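Long-range contacts in thermophilic dibenzothiophene desulfurization enzyme C (Paenibacillus sp. A11-2, PDB 5XB8), which probably catalyses the FMNH2- and oxygen-dependent oxidation of dibenzothiophene, by way of its sulfoxide, to the sulfone: residues L169-T174 with I184-I189; F91-S96 with P249-I254; L258-A263 with I346-L351. All coordinates share one frame; numbering follows the deposited sequence.

Contact 1 (L169-T174 with I184-I189); sequences LVFAVT and IVAALI
In the beta hairpin of strands 167-174 and 184-190, Val170 faces Ala187 and Ala172 faces Val185 as antiparallel hydrogen-bonded pairs. The straightest of the four backbone bonds runs from Val170 N to Ala187 O, 2.9 Å with an N-H...O angle of 173°; the shortest, from Val185 N to Ala172 O, measures 2.8 Å. Val185 O takes the N-H of Ala172 and also a C-H, from Phe171 CA at 3.2 Å. On the face carrying Leu169, Phe171, Ile184, Ala186 and Leu188, the Phe171 ring meets Ala186 obliquely, CE2 to CB 3.7 Å. Ile184 CG2 meets the same ring at its edge, near the plane, 4.0 Å from CD2. This is the sheet of the acyl-CoA dehydrogenase middle domain, and helix 85-104 covers this face, with Tyr100 meeting Phe171 edge-to-face. Phe171 also touches Ser128 and Leu169 lies beside Asn126, so the strand runs directly beside two residues that bind FMN. On the other face Val185 spreads its two methyls: with CG1 anti to the carbonyl carbon (chi1 -63°), that methyl meets Thr174 CG2 at 3.6 Å, while CG2 touches Ala172 CB, also at 3.6 Å. Farther along, Val170 CG2 packs 4.0 Å from Ile189 CG1. Thr174 OG1 turns to the connecting loop, where it bonds to Gly180 O and Arg183 N.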
ATOM      1  N   LEU A 169      17.279  32.763  16.350  1.00 14.54           N
ATOM      2  CA  LEU A 169      15.925  33.282  16.223  1.00 15.87           C
ATOM      3  C   LEU A 169      15.129  32.725  17.391  1.00 18.70           C
ATOM      4  O   LEU A 169      14.937  31.508  17.499  1.00 14.59           O
ATOM      5  CB  LEU A 169      15.321  32.877  14.886  1.00 13.43           C
ATOM      6  CG  LEU A 169      13.871  33.276  14.643  1.00 19.20           C
ATOM      7  CD1 LEU A 169      13.713  34.786  14.723  1.00 19.29           C
ATOM      8  CD2 LEU A 169      13.460  32.745  13.290  1.00 18.16           C
ATOM      9  N   VAL A 170      14.697  33.615  18.276  1.00 15.14           N
ATOM     10  CA  VAL A 170      14.115  33.255  19.561  1.00 14.02           C
ATOM     11  C   VAL A 170      12.684  33.768  19.622  1.00 18.03           C
ATOM     12  O   VAL A 170      12.408  34.898  19.205  1.00 17.84           O
ATOM     13  CB  VAL A 170      14.958  33.852  20.706  1.00 18.72           C
ATOM     14  CG1 VAL A 170      14.320  33.589  22.054  1.00 23.44           C
ATOM     15  CG2 VAL A 170      16.377  33.271  20.662  1.00 21.44           C
ATOM     16  N   PHE A 171      11.783  32.952  20.173  1.00 15.58           N
ATOM     17  CA  PHE A 171      10.392  33.326  20.395  1.00 17.56           C
ATOM     18  C   PHE A 171      10.057  33.188  21.868  1.00 19.02           C
ATOM     19  O   PHE A 171      10.510  32.252  22.541  1.00 17.75           O
ATOM     20  CB  PHE A 171       9.415  32.463  19.575  1.00 20.00           C
ATOM     21  CG  PHE A 171       9.644  32.531  18.093  1.00 22.46           C
ATOM     22  CD1 PHE A 171      10.674  31.825  17.483  1.00 31.48           C
ATOM     23  CD2 PHE A 171       8.841  33.319  17.313  1.00 28.92           C
ATOM     24  CE1 PHE A 171      10.870  31.918  16.104  1.00 34.59           C
ATOM     25  CE2 PHE A 171       9.033  33.413  15.946  1.00 24.80           C
ATOM     26  CZ  PHE A 171      10.040  32.724  15.342  1.00 27.10           C
ATOM     27  N   ALA A 172       9.261  34.129  22.366  1.00 17.74           N
ATOM     28  CA  ALA A 172       8.790  34.105  23.740  1.00 18.00           C
ATOM     29  C   ALA A 172       7.399  34.718  23.788  1.00 19.13           C
ATOM     30  O   ALA A 172       6.958  35.384  22.849  1.00 22.66           O
ATOM     31  CB  ALA A 172       9.742  34.860  24.674  1.00 20.11           C
ATOM     32  N   VAL A 173       6.707  34.482  24.895  1.00 21.87           N
ATOM     33  CA  VAL A 173       5.383  35.047  25.139  1.00 22.68           C
ATOM     34  C   VAL A 173       5.503  36.099  26.229  1.00 25.84           C
ATOM     35  O   VAL A 173       6.170  35.876  27.246  1.00 22.34           O
ATOM     36  CB  VAL A 173       4.383  33.946  25.536  1.00 27.10           C
ATOM     37  CG1 VAL A 173       3.053  34.542  25.904  1.00 28.62           C
ATOM     38  CG2 VAL A 173       4.214  32.975  24.391  1.00 31.00           C
ATOM     39  N   THR A 174       4.855  37.246  26.023  1.00 22.03           N
ATOM     40  CA  THR A 174       5.009  38.351  26.964  1.00 23.60           C
ATOM     41  C   THR A 174       4.363  38.014  28.303  1.00 22.39           C
ATOM     42  O   THR A 174       3.312  37.369  28.371  1.00 26.13           O
ATOM     43  CB  THR A 174       4.395  39.646  26.417  1.00 22.77           C
ATOM     44  OG1 THR A 174       3.035  39.414  26.034  1.00 21.85           O
ATOM     45  CG2 THR A 174       5.184  40.161  25.218  1.00 26.88           C
ATOM     46  N   ILE A 184       3.298  37.101  21.254  1.00 19.44           N
ATOM     47  CA  ILE A 184       4.527  36.436  20.828  1.00 19.79           C
ATOM     48  C   ILE A 184       5.544  37.491  20.420  1.00 19.04           C
ATOM     49  O   ILE A 184       5.311  38.261  19.479  1.00 17.85           O
ATOM     50  CB  ILE A 184       4.270  35.453  19.675  1.00 20.35           C
ATOM     51  CG1 ILE A 184       3.374  34.297  20.140  1.00 18.31           C
ATOM     52  CG2 ILE A 184       5.611  34.912  19.144  1.00 21.39           C
ATOM     53  CD1 ILE A 184       2.897  33.416  19.017  1.00 25.22           C
ATOM     54  N   VAL A 185       6.685  37.509  21.114  1.00 16.44           N
ATOM     55  CA  VAL A 185       7.842  38.303  20.715  1.00 18.91           C
ATOM     56  C   VAL A 185       8.798  37.396  19.961  1.00 16.26           C
ATOM     57  O   VAL A 185       9.003  36.238  20.345  1.00 20.19           O
ATOM     58  CB  VAL A 185       8.555  38.947  21.927  1.00 26.89           C
ATOM     59  CG1 VAL A 185       7.648  39.914  22.625  1.00 28.65           C
ATOM     60  CG2 VAL A 185       9.030  37.905  22.901  1.00 38.51           C
ATOM     61  N   ALA A 186       9.380  37.918  18.894  1.00 14.67           N
ATOM     62  CA  ALA A 186      10.462  37.254  18.180  1.00 16.66           C
ATOM     63  C   ALA A 186      11.661  38.186  18.158  1.00 18.47           C
ATOM     64  O   ALA A 186      11.506  39.398  17.991  1.00 17.80           O
ATOM     65  CB  ALA A 186      10.065  36.899  16.755  1.00 19.13           C
ATOM     66  N   ALA A 187      12.857  37.621  18.289  1.00 15.46           N
ATOM     67  CA  ALA A 187      14.059  38.433  18.269  1.00 14.17           C
ATOM     68  C   ALA A 187      15.194  37.642  17.645  1.00 18.12           C
ATOM     69  O   ALA A 187      15.150  36.413  17.568  1.00 17.36           O
ATOM     70  CB  ALA A 187      14.442  38.883  19.678  1.00 18.05           C
ATOM     71  N   LEU A 188      16.207  38.369  17.185  1.00 17.09           N
ATOM     72  CA  LEU A 188      17.409  37.789  16.596  1.00 16.18           C
ATOM     73  C   LEU A 188      18.574  38.191  17.494  1.00 20.41           C
ATOM     74  O   LEU A 188      18.959  39.366  17.516  1.00 18.68           O
ATOM     75  CB  LEU A 188      17.602  38.306  15.175  1.00 17.96           C
ATOM     76  CG  LEU A 188      18.077  37.467  13.994  1.00 28.73           C
ATOM     77  CD1 LEU A 188      19.215  38.168  13.307  1.00 17.43           C
ATOM     78  CD2 LEU A 188      18.429  36.046  14.324  1.00 17.88           C
ATOM     79  N   ILE A 189      19.116  37.246  18.261  1.00 17.24           N
ATOM     80  CA  ILE A 189      20.108  37.621  19.269  1.00 18.07           C
ATOM     81  C   ILE A 189      21.399  36.827  19.114  1.00 21.78           C
ATOM     82  O   ILE A 189      21.396  35.704  18.579  1.00 19.09           O
ATOM     83  CB  ILE A 189      19.555  37.458  20.694  1.00 17.75           C
ATOM     84  CG1 ILE A 189      19.309  35.987  21.025  1.00 19.78           C
ATOM     85  CG2 ILE A 189      18.289  38.294  20.882  1.00 23.12           C
ATOM     86  CD1 ILE A 189      18.990  35.758  22.500  1.00 24.76           C
TER

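Contact 2 (F91-S96 with P249-I254); sequences FGYHFS and PITQLI
Ser96 and Thr251 meet between two antiparallel helices of the acyl-CoA dehydrogenase fold: helix 85-104 of the N-terminal domain and helix 247-276, a long helix of the C-terminal bundle. The short segments run at 177° to each other, their axes 9.5 Å apart. The polar link is a hydroxyl pair: Ser96 OG lies 2.8 Å from Thr251 OG1, probably a hydrogen bond. Thr251 OG1 is also bonded to Trp247 O one turn back in its own helix, so this buried hydroxyl probably has partners on both helices. The apolar part starts with Thr251 CG2, which, anti to the backbone N, approaches the FMN-binding Tyr93 obliquely, 3.8 Å from CE1. With an alanine here, Ser96 OG would probably be left without its mate across the interface, and a gap is likely to open beside the Tyr93 ring. The rest of the apolar contact belongs to Ile254, laid against the backbone of the facing helix at Gly92, where a CB would clash with Ile254 CG2. Beyond it, Ile254 CD1 reaches Ser96 N at 3.6 Å and comes closest of all to Gly92 O, 3.4 Å away.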
ATOM      1  N   PHE A  91      21.265  23.580   6.947  1.00 11.83           N
ATOM      2  CA  PHE A  91      21.286  24.521   5.842  1.00 12.37           C
ATOM      3  C   PHE A  91      19.874  24.983   5.509  1.00 16.39           C
ATOM      4  O   PHE A  91      19.608  26.182   5.387  1.00 13.82           O
ATOM      5  CB  PHE A  91      21.948  23.838   4.652  1.00 13.51           C
ATOM      6  CG  PHE A  91      22.095  24.700   3.415  1.00 10.77           C
ATOM      7  CD1 PHE A  91      23.081  25.678   3.343  1.00 12.75           C
ATOM      8  CD2 PHE A  91      21.309  24.468   2.311  1.00 12.36           C
ATOM      9  CE1 PHE A  91      23.239  26.432   2.218  1.00 13.71           C
ATOM     10  CE2 PHE A  91      21.457  25.211   1.166  1.00 15.78           C
ATOM     11  CZ  PHE A  91      22.439  26.209   1.117  1.00 16.28           C
ATOM     12  N   GLY A  92      18.951  24.039   5.359  1.00 13.07           N
ATOM     13  CA  GLY A  92      17.576  24.410   5.055  1.00 10.48           C
ATOM     14  C   GLY A  92      16.931  25.248   6.142  1.00 10.32           C
ATOM     15  O   GLY A  92      16.242  26.238   5.858  1.00 13.90           O
ATOM     16  N   TYR A  93      17.123  24.874   7.405  1.00 10.52           N
ATOM     17  CA  TYR A  93      16.462  25.659   8.440  1.00 14.14           C
ATOM     18  C   TYR A  93      17.109  27.036   8.618  1.00 14.09           C
ATOM     19  O   TYR A  93      16.442  27.971   9.075  1.00 12.13           O
ATOM     20  CB  TYR A  93      16.403  24.904   9.763  1.00 18.65           C
ATOM     21  CG  TYR A  93      15.039  25.146  10.380  1.00 23.12           C
ATOM     22  CD1 TYR A  93      13.907  24.535   9.850  1.00 28.40           C
ATOM     23  CD2 TYR A  93      14.863  26.065  11.401  1.00 22.62           C
ATOM     24  CE1 TYR A  93      12.634  24.785  10.375  1.00 25.85           C
ATOM     25  CE2 TYR A  93      13.592  26.328  11.928  1.00 26.35           C
ATOM     26  CZ  TYR A  93      12.485  25.684  11.404  1.00 26.09           C
ATOM     27  OH  TYR A  93      11.233  25.936  11.945  1.00 25.26           O
ATOM     28  N   HIS A  94      18.391  27.185   8.273  1.00 13.25           N
ATOM     29  CA  HIS A  94      18.975  28.522   8.175  1.00 15.09           C
ATOM     30  C   HIS A  94      18.110  29.409   7.286  1.00 11.66           C
ATOM     31  O   HIS A  94      17.852  30.575   7.612  1.00 12.84           O
ATOM     32  CB  HIS A  94      20.400  28.424   7.622  1.00 13.54           C
ATOM     33  CG  HIS A  94      20.962  29.722   7.119  1.00 11.78           C
ATOM     34  ND1 HIS A  94      21.614  30.620   7.935  1.00 12.97           N
ATOM     35  CD2 HIS A  94      20.989  30.252   5.874  1.00 11.06           C
ATOM     36  CE1 HIS A  94      22.007  31.657   7.213  1.00 11.95           C
ATOM     37  NE2 HIS A  94      21.636  31.459   5.961  1.00 13.85           N
ATOM     38  N   PHE A  95      17.613  28.862   6.174  1.00 12.07           N
ATOM     39  CA  PHE A  95      16.793  29.677   5.289  1.00 11.54           C
ATOM     40  C   PHE A  95      15.384  29.871   5.821  1.00 12.34           C
ATOM     41  O   PHE A  95      14.776  30.912   5.557  1.00 12.66           O
ATOM     42  CB  PHE A  95      16.789  29.083   3.893  1.00 10.95           C
ATOM     43  CG  PHE A  95      18.098  29.273   3.204  1.00 13.82           C
ATOM     44  CD1 PHE A  95      18.472  30.535   2.764  1.00 16.25           C
ATOM     45  CD2 PHE A  95      18.993  28.228   3.083  1.00 12.66           C
ATOM     46  CE1 PHE A  95      19.708  30.738   2.168  1.00 16.91           C
ATOM     47  CE2 PHE A  95      20.223  28.428   2.486  1.00 19.45           C
ATOM     48  CZ  PHE A  95      20.577  29.682   2.030  1.00 15.54           C
ATOM     49  N   SER A  96      14.836  28.907   6.560  1.00 11.40           N
ATOM     50  CA  SER A  96      13.589  29.184   7.259  1.00 12.92           C
ATOM     51  C   SER A  96      13.776  30.332   8.241  1.00 15.24           C
ATOM     52  O   SER A  96      12.935  31.246   8.324  1.00 11.49           O
ATOM     53  CB  SER A  96      13.097  27.926   7.980  1.00 12.47           C
ATOM     54  OG  SER A  96      12.029  28.232   8.850  1.00 13.45           O
ATOM     55  N   PRO A 249       4.394  27.903   4.612  1.00 13.34           N
ATOM     56  CA  PRO A 249       4.566  27.103   3.395  1.00 12.96           C
ATOM     57  C   PRO A 249       6.008  27.058   2.935  1.00 15.55           C
ATOM     58  O   PRO A 249       6.479  25.997   2.515  1.00 12.20           O
ATOM     59  CB  PRO A 249       3.635  27.778   2.382  1.00 13.47           C
ATOM     60  CG  PRO A 249       3.288  29.131   2.981  1.00 14.03           C
ATOM     61  CD  PRO A 249       3.356  28.950   4.452  1.00 13.63           C
ATOM     62  N   ILE A 250       6.742  28.170   3.039  1.00 13.58           N
ATOM     63  CA  ILE A 250       8.170  28.148   2.712  1.00 12.65           C
ATOM     64  C   ILE A 250       8.884  27.080   3.537  1.00 10.63           C
ATOM     65  O   ILE A 250       9.655  26.263   3.013  1.00 12.78           O
ATOM     66  CB  ILE A 250       8.782  29.544   2.943  1.00 11.36           C
ATOM     67  CG1 ILE A 250       8.312  30.508   1.849  1.00 13.74           C
ATOM     68  CG2 ILE A 250      10.312  29.478   2.990  1.00 14.10           C
ATOM     69  CD1 ILE A 250       8.676  31.962   2.104  1.00 17.17           C
ATOM     70  N   THR A 251       8.645  27.085   4.841  1.00 10.46           N
ATOM     71  CA  THR A 251       9.345  26.185   5.748  1.00 12.98           C
ATOM     72  C   THR A 251       8.911  24.736   5.551  1.00 14.91           C
ATOM     73  O   THR A 251       9.744  23.821   5.550  1.00 11.77           O
ATOM     74  CB  THR A 251       9.102  26.667   7.174  1.00 10.55           C
ATOM     75  OG1 THR A 251       9.698  27.963   7.319  1.00 11.55           O
ATOM     76  CG2 THR A 251       9.709  25.736   8.206  1.00 12.50           C
ATOM     77  N   GLN A 252       7.615  24.500   5.359  1.00 12.92           N
ATOM     78  CA  GLN A 252       7.174  23.129   5.127  1.00 12.16           C
ATOM     79  C   GLN A 252       7.692  22.602   3.805  1.00 11.87           C
ATOM     80  O   GLN A 252       7.904  21.386   3.665  1.00 14.65           O
ATOM     81  CB  GLN A 252       5.648  23.060   5.219  1.00 11.51           C
ATOM     82  CG  GLN A 252       5.149  23.294   6.644  1.00 13.03           C
ATOM     83  CD  GLN A 252       5.283  22.051   7.516  1.00 15.62           C
ATOM     84  OE1 GLN A 252       5.045  20.938   7.055  1.00 16.37           O
ATOM     85  NE2 GLN A 252       5.655  22.233   8.768  1.00 15.54           N
ATOM     86  N   LEU A 253       7.928  23.478   2.827  1.00 10.89           N
ATOM     87  CA  LEU A 253       8.508  23.016   1.571  1.00 11.09           C
ATOM     88  C   LEU A 253      10.006  22.775   1.722  1.00 13.23           C
ATOM     89  O   LEU A 253      10.575  21.947   0.996  1.00 13.17           O
ATOM     90  CB  LEU A 253       8.219  24.010   0.439  1.00 12.80           C
ATOM     91  CG  LEU A 253       8.521  23.550  -1.003  1.00 13.09           C
ATOM     92  CD1 LEU A 253       7.658  22.348  -1.443  1.00 11.51           C
ATOM     93  CD2 LEU A 253       8.348  24.698  -2.015  1.00 14.26           C
ATOM     94  N   ILE A 254      10.651  23.458   2.666  1.00 11.27           N
ATOM     95  CA  ILE A 254      12.036  23.117   3.005  1.00 12.92           C
ATOM     96  C   ILE A 254      12.104  21.684   3.518  1.00 10.05           C
ATOM     97  O   ILE A 254      12.943  20.887   3.083  1.00 12.57           O
ATOM     98  CB  ILE A 254      12.607  24.110   4.033  1.00 10.80           C
ATOM     99  CG1 ILE A 254      12.878  25.476   3.383  1.00 10.51           C
ATOM    100  CG2 ILE A 254      13.902  23.545   4.666  1.00 14.30           C
ATOM    101  CD1 ILE A 254      13.229  26.545   4.352  1.00 12.08           C
TER

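Contact 3 (L258-A263 with I346-L351); sequences LYLGIA and IVATRL
Tyr259 and Leu260 of helix 247-276 close around the small side chain of Ala348 on helix 331-358, within the C-terminal helical domain of the acyl-CoA dehydrogenase fold. The two segments run the same way, crossing at 32° with axes 8.8 Å apart, and the nearest CA atoms, of Tyr259 and Ala348, are separated by 5.9 Å. Tyr259 holds CG anti to its carbonyl carbon (chi1 -53°), and a chi2 of only -20° brings its own CA close to the ring plane. Turned this way, the ring offers an edge to Ala348 CB, which also lies 4.0 Å from Tyr259 CB. Farther out the ring runs alongside Thr349, both side chains pointing the same way; Thr349 OG1 approaches obliquely, 3.6 Å from both CD2 and CE2 of Tyr259. Leu260 starts off to one side; CD1 continues its extended chain, and the other branch, CD2, turns to within 3.5 Å of Ala348 CB. The same methyl just reaches Leu351 CD2, at 4.5 Å, and Ala309 and Ala313 of helix 293-324 pack on Leu260 as well. Away from this interface, helix 331-358 meets other subunits: Ile346 and Val347 pack on a second copy of the protein, and Arg350 forms a salt bridge with Glu361 of a third. The polar ends are satisfied separately, Tyr259 OH by His385 ND1 and Thr349 OG1 by Lys345 O in its own helix. Between these segments the pairing therefore probably depends on fit, with the alanine methyl allowing the close approach.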
ATOM      1  N   LEU A 258      14.061  18.251   2.104  1.00 11.02           N
ATOM      2  CA  LEU A 258      14.903  17.336   2.871  1.00 11.70           C
ATOM      3  C   LEU A 258      14.486  15.899   2.611  1.00 12.54           C
ATOM      4  O   LEU A 258      15.331  15.033   2.382  1.00 11.72           O
ATOM      5  CB  LEU A 258      14.827  17.630   4.367  1.00 13.20           C
ATOM      6  CG  LEU A 258      15.227  19.021   4.882  1.00 14.41           C
ATOM      7  CD1 LEU A 258      15.003  19.102   6.379  1.00 18.13           C
ATOM      8  CD2 LEU A 258      16.688  19.349   4.551  1.00 14.18           C
ATOM      9  N   TYR A 259      13.176  15.633   2.605  1.00 12.24           N
ATOM     10  CA  TYR A 259      12.697  14.273   2.383  1.00 11.81           C
ATOM     11  C   TYR A 259      12.982  13.790   0.969  1.00 13.47           C
ATOM     12  O   TYR A 259      13.383  12.634   0.773  1.00 13.30           O
ATOM     13  CB  TYR A 259      11.197  14.178   2.682  1.00 12.70           C
ATOM     14  CG  TYR A 259      10.835  14.687   4.046  1.00 11.78           C
ATOM     15  CD1 TYR A 259      11.782  14.792   5.052  1.00 11.69           C
ATOM     16  CD2 TYR A 259       9.548  15.085   4.324  1.00 11.97           C
ATOM     17  CE1 TYR A 259      11.451  15.290   6.303  1.00 11.74           C
ATOM     18  CE2 TYR A 259       9.200  15.581   5.563  1.00  9.98           C
ATOM     19  CZ  TYR A 259      10.148  15.693   6.545  1.00 13.64           C
ATOM     20  OH  TYR A 259       9.756  16.210   7.750  1.00 13.55           O
ATOM     21  N   LEU A 260      12.764  14.637  -0.039  1.00  9.95           N
ATOM     22  CA  LEU A 260      13.083  14.231  -1.405  1.00 11.13           C
ATOM     23  C   LEU A 260      14.586  14.069  -1.611  1.00 11.96           C
ATOM     24  O   LEU A 260      15.019  13.199  -2.377  1.00 11.81           O
ATOM     25  CB  LEU A 260      12.518  15.240  -2.398  1.00 12.05           C
ATOM     26  CG  LEU A 260      10.990  15.351  -2.394  1.00 13.87           C
ATOM     27  CD1 LEU A 260      10.553  16.394  -3.422  1.00 18.14           C
ATOM     28  CD2 LEU A 260      10.326  13.992  -2.641  1.00 13.74           C
ATOM     29  N   GLY A 261      15.389  14.892  -0.942  1.00 11.62           N
ATOM     30  CA  GLY A 261      16.835  14.728  -1.014  1.00 11.16           C
ATOM     31  C   GLY A 261      17.300  13.413  -0.406  1.00  9.17           C
ATOM     32  O   GLY A 261      18.070  12.668  -1.022  1.00 11.82           O
ATOM     33  N   ILE A 262      16.825  13.102   0.799  1.00  9.59           N
ATOM     34  CA  ILE A 262      17.132  11.807   1.419  1.00  9.80           C
ATOM     35  C   ILE A 262      16.689  10.673   0.506  1.00 13.81           C
ATOM     36  O   ILE A 262      17.429   9.708   0.271  1.00 12.15           O
ATOM     37  CB  ILE A 262      16.466  11.714   2.799  1.00 10.07           C
ATOM     38  CG1 ILE A 262      17.079  12.745   3.745  1.00 12.84           C
ATOM     39  CG2 ILE A 262      16.596  10.316   3.392  1.00 11.70           C
ATOM     40  CD1 ILE A 262      16.275  12.952   4.997  1.00 13.20           C
ATOM     41  N   ALA A 263      15.467  10.773  -0.025  1.00 12.41           N
ATOM     42  CA  ALA A 263      14.954   9.743  -0.928  1.00 10.92           C
ATOM     43  C   ALA A 263      15.876   9.517  -2.119  1.00 11.55           C
ATOM     44  O   ALA A 263      16.182   8.372  -2.475  1.00 11.85           O
ATOM     45  CB  ALA A 263      13.558  10.120  -1.406  1.00 10.40           C
ATOM     46  N   ILE A 346       3.282  15.445   2.173  1.00 12.70           N
ATOM     47  CA  ILE A 346       2.649  14.151   2.428  1.00 10.99           C
ATOM     48  C   ILE A 346       3.235  13.092   1.511  1.00 11.74           C
ATOM     49  O   ILE A 346       3.648  12.016   1.957  1.00 11.77           O
ATOM     50  CB  ILE A 346       1.123  14.256   2.243  1.00  8.87           C
ATOM     51  CG1 ILE A 346       0.513  15.116   3.340  1.00  9.63           C
ATOM     52  CG2 ILE A 346       0.502  12.885   2.248  1.00 14.08           C
ATOM     53  CD1 ILE A 346      -0.899  15.609   2.999  1.00 11.71           C
ATOM     54  N   VAL A 347       3.281  13.387   0.212  1.00 11.61           N
ATOM     55  CA  VAL A 347       3.773  12.418  -0.754  1.00 11.87           C
ATOM     56  C   VAL A 347       5.235  12.117  -0.485  1.00 11.50           C
ATOM     57  O   VAL A 347       5.669  10.955  -0.547  1.00 10.33           O
ATOM     58  CB  VAL A 347       3.560  12.943  -2.182  1.00 11.35           C
ATOM     59  CG1 VAL A 347       4.300  12.104  -3.193  1.00 11.38           C
ATOM     60  CG2 VAL A 347       2.049  12.980  -2.509  1.00 13.67           C
ATOM     61  N   ALA A 348       6.022  13.158  -0.203  1.00 11.19           N
ATOM     62  CA  ALA A 348       7.447  12.976   0.056  1.00  9.46           C
ATOM     63  C   ALA A 348       7.689  12.178   1.333  1.00 10.88           C
ATOM     64  O   ALA A 348       8.627  11.369   1.395  1.00 11.59           O
ATOM     65  CB  ALA A 348       8.145  14.337   0.138  1.00  8.07           C
ATOM     66  N   THR A 349       6.873  12.404   2.367  1.00  9.25           N
ATOM     67  CA  THR A 349       6.982  11.632   3.603  1.00 13.48           C
ATOM     68  C   THR A 349       6.748  10.152   3.337  1.00 14.69           C
ATOM     69  O   THR A 349       7.544   9.298   3.753  1.00 13.15           O
ATOM     70  CB  THR A 349       5.979  12.156   4.639  1.00 12.43           C
ATOM     71  OG1 THR A 349       6.365  13.463   5.053  1.00 12.24           O
ATOM     72  CG2 THR A 349       5.891  11.260   5.884  1.00 12.06           C
ATOM     73  N   ARG A 350       5.641   9.824   2.663  1.00 13.45           N
ATOM     74  CA  ARG A 350       5.335   8.422   2.409  1.00 14.39           C
ATOM     75  C   ARG A 350       6.421   7.781   1.571  1.00 13.47           C
ATOM     76  O   ARG A 350       6.841   6.646   1.834  1.00 13.79           O
ATOM     77  CB  ARG A 350       3.991   8.285   1.702  1.00 17.83           C
ATOM     78  CG  ARG A 350       2.825   7.965   2.608  1.00 37.36           C
ATOM     79  CD  ARG A 350       2.530   9.080   3.567  1.00 41.38           C
ATOM     80  NE  ARG A 350       1.258   8.877   4.270  1.00 45.19           N
ATOM     81  CZ  ARG A 350       1.137   8.436   5.520  1.00 44.36           C
ATOM     82  NH1 ARG A 350      -0.074   8.305   6.045  1.00 36.00           N
ATOM     83  NH2 ARG A 350       2.209   8.125   6.248  1.00 34.85           N
ATOM     84  N   LEU A 351       6.882   8.497   0.556  1.00 11.73           N
ATOM     85  CA  LEU A 351       7.885   7.960  -0.342  1.00 13.37           C
ATOM     86  C   LEU A 351       9.186   7.664   0.394  1.00  9.85           C
ATOM     87  O   LEU A 351       9.741   6.564   0.281  1.00 11.96           O
ATOM     88  CB  LEU A 351       8.123   8.954  -1.474  1.00 13.39           C
ATOM     89  CG  LEU A 351       9.278   8.603  -2.412  1.00 13.67           C
ATOM     90  CD1 LEU A 351       9.041   7.260  -3.075  1.00 13.14           C
ATOM     91  CD2 LEU A 351       9.435   9.698  -3.449  1.00 16.10           C
TER

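All three contacts are buried, but they lie at different distances from the chain's centre. Contact 2 sits near the middle of the chain, whereas contacts 1 and 3 lie on opposite sides of that centre, about 31 Å apart between centres. Helix 247-276 serves two of them: its first turns enter contact 2 and a later part enters contact 3, centres about 14 Å apart. Helix 85-104 supplies contact 2 and also covers one face of the hairpin of contact 1. The chemistry changes accordingly: regular backbone bonding in the sheet, a single hydroxyl pair plus isoleucine packing between helices beside the FMN site, and mainly apolar fitting beside a helix that also meets neighbouring subunits.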